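Local coordinates for protein epsin-2 (Saccharomyces cerevisiae, PDB 6ENR) that binds membranes enriched in phosphatidylinositol 4,5-bisphosphate or 3,5-bisphosphate through its ENTH domain and is required for endocytosis and localization of actin, at residues L83-S88 against R140-M145. Sequence-based numbering, arbitrary orientation.
Sequences LVRFGS and REERSM
Arg143, on helix 136-144, the last of the all-helical ENTH domain, reaches across to the C-terminal end of helix 70-86 and hydrogen-bonds carbonyls there with its guanidinium group. NH1 and NH2 both close on one atom, Gly87 O, which lies in the guanidinium plane at 2.8 Å from NH1 of Arg143. The two nitrogens meet this oxygen differently: NH2 lies in the carbonyl plane of Gly87, whereas NH1 stands above it. NH1 has a second acceptor, Val84 O, at 2.9 Å in a nearly straight bond (164°), again approached from above the peptide plane. The side chain leaves its helix extended and then bends at chi3 (62°), which turns the edge of the flat group to the carbonyls while CD of Arg143 packs 3.3 Å from Val84 O. The positive group thus sits where carbonyls emerge from a helix end, a place where the helix dipole would probably add to the attraction; Glu89 adds a weak, long ion pair to NH2. A leucine in place of Arg143 would probably leave Gly87 O and Val84 O without these donors and weaken the tie between the two helix ends.

A second link runs alongside. Arg85 and Glu142 lie side by side and point the same way, their guanidinium and carboxylate planes 57° apart. NE of Arg85 makes a weak, bent hydrogen bond of 3.2 Å to OE1 of Glu142 within a salt bridge. Asp81 holds NH1 of the same arginine from within its own helix, and the aliphatic CB of Arg85 rests on one face of the Phe86 ring. Water 1 closes the bridge, accepting from NH2 of Arg85 in the guanidinium plane and donating to Glu142 OE1 at 2.9 Å.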
# COMPACT_ATOMS: atom_id res chain seq x y z
N LEU A 83 -6.41 -1.53 -0.86
CA LEU A 83 -7.07 -0.78 -1.92
C LEU A 83 -7.29 -1.59 -3.19
O LEU A 83 -8.29 -1.42 -3.90
CB LEU A 83 -6.28 0.50 -2.20
CG LEU A 83 -6.28 1.57 -1.14
CD1 LEU A 83 -5.40 2.71 -1.61
CD2 LEU A 83 -7.66 2.04 -0.73
N VAL A 84 -6.33 -2.39 -3.57
CA VAL A 84 -6.51 -3.16 -4.81
C VAL A 84 -7.68 -4.15 -4.76
O VAL A 84 -8.26 -4.47 -5.80
CB VAL A 84 -5.24 -3.85 -5.28
CG1 VAL A 84 -4.14 -2.85 -5.56
CG2 VAL A 84 -4.86 -4.99 -4.41
N ARG A 85 -8.06 -4.56 -3.56
CA ARG A 85 -9.29 -5.39 -3.37
C ARG A 85 -10.54 -4.64 -3.07
O ARG A 85 -11.60 -4.92 -3.68
CB ARG A 85 -9.05 -6.34 -2.22
CG ARG A 85 -7.82 -7.13 -2.33
CD ARG A 85 -7.48 -7.76 -0.98
NE ARG A 85 -6.67 -8.95 -1.13
CZ ARG A 85 -5.38 -8.98 -1.40
NH1 ARG A 85 -4.69 -7.86 -1.52
NH2 ARG A 85 -4.76 -10.15 -1.55
N PHE A 86 -10.46 -3.60 -2.22
CA PHE A 86 -11.64 -2.89 -1.73
C PHE A 86 -11.86 -1.46 -2.22
O PHE A 86 -12.97 -0.93 -2.04
CB PHE A 86 -11.62 -2.88 -0.22
CG PHE A 86 -11.64 -4.28 0.34
CD1 PHE A 86 -12.78 -5.05 0.23
CD2 PHE A 86 -10.49 -4.84 0.82
CE1 PHE A 86 -12.74 -6.38 0.62
CE2 PHE A 86 -10.45 -6.13 1.25
CZ PHE A 86 -11.58 -6.91 1.15
N GLY A 87 -10.84 -0.90 -2.84
CA GLY A 87 -10.96 0.43 -3.34
C GLY A 87 -11.34 0.50 -4.80
O GLY A 87 -11.65 -0.49 -5.48
N SER A 88 -11.29 1.72 -5.29
CA SER A 88 -11.55 2.02 -6.70
C SER A 88 -10.67 1.19 -7.66
O SER A 88 -9.48 0.94 -7.43
CB SER A 88 -11.19 3.54 -6.89
OG SER A 88 -11.28 3.88 -8.20
N ARG A 140 -9.91 -10.17 -10.09
CA ARG A 140 -11.31 -9.89 -10.42
C ARG A 140 -12.30 -10.60 -9.50
O ARG A 140 -13.32 -10.02 -9.10
CB ARG A 140 -11.51 -10.24 -11.86
CG ARG A 140 -12.82 -9.90 -12.49
CD ARG A 140 -12.48 -9.94 -13.96
NE ARG A 140 -13.60 -10.19 -14.84
CZ ARG A 140 -13.46 -10.32 -16.15
NH1 ARG A 140 -12.26 -10.22 -16.72
NH2 ARG A 140 -14.55 -10.56 -16.88
N GLU A 141 -12.01 -11.87 -9.19
CA GLU A 141 -12.80 -12.61 -8.22
C GLU A 141 -12.87 -11.91 -6.87
O GLU A 141 -13.98 -11.81 -6.26
CB GLU A 141 -12.30 -14.07 -8.10
CG GLU A 141 -12.98 -14.91 -7.03
CD GLU A 141 -14.14 -15.74 -7.56
OE1 GLU A 141 -14.84 -15.22 -8.47
OE2 GLU A 141 -14.33 -16.90 -7.05
N GLU A 142 -11.71 -11.47 -6.35
CA GLU A 142 -11.66 -10.80 -5.08
C GLU A 142 -12.41 -9.49 -5.10
O GLU A 142 -13.23 -9.22 -4.20
CB GLU A 142 -10.22 -10.66 -4.58
CG GLU A 142 -9.71 -12.06 -4.23
CD GLU A 142 -8.45 -12.03 -3.42
OE1 GLU A 142 -8.40 -11.22 -2.49
OE2 GLU A 142 -7.53 -12.82 -3.72
N ARG A 143 -12.16 -8.71 -6.15
CA ARG A 143 -12.82 -7.42 -6.33
C ARG A 143 -14.29 -7.59 -6.49
O ARG A 143 -15.08 -6.70 -6.08
CB ARG A 143 -12.22 -6.68 -7.54
CG ARG A 143 -10.89 -6.11 -7.20
CD ARG A 143 -10.33 -5.14 -8.28
NE ARG A 143 -11.22 -4.01 -8.42
CZ ARG A 143 -11.29 -2.95 -7.58
NH1 ARG A 143 -10.51 -2.82 -6.50
NH2 ARG A 143 -12.19 -2.05 -7.82
N SER A 144 -14.73 -8.75 -6.99
CA SER A 144 -16.20 -9.00 -7.14
C SER A 144 -16.94 -9.14 -5.81
O SER A 144 -18.14 -8.88 -5.72
CB SER A 144 -16.48 -10.26 -8.01
OG SER A 144 -16.48 -11.44 -7.16
N MET A 145 -16.21 -9.53 -4.77
CA MET A 145 -16.75 -9.62 -3.42
C MET A 145 -16.81 -8.32 -2.63
O MET A 145 -17.40 -8.30 -1.55
CB MET A 145 -15.92 -10.61 -2.60
CG MET A 145 -15.95 -11.99 -3.19
SD MET A 145 -14.68 -13.03 -2.44
CE MET A 145 -14.55 -14.17 -3.78
O HOH W 1 -6.53 -12.59 -0.72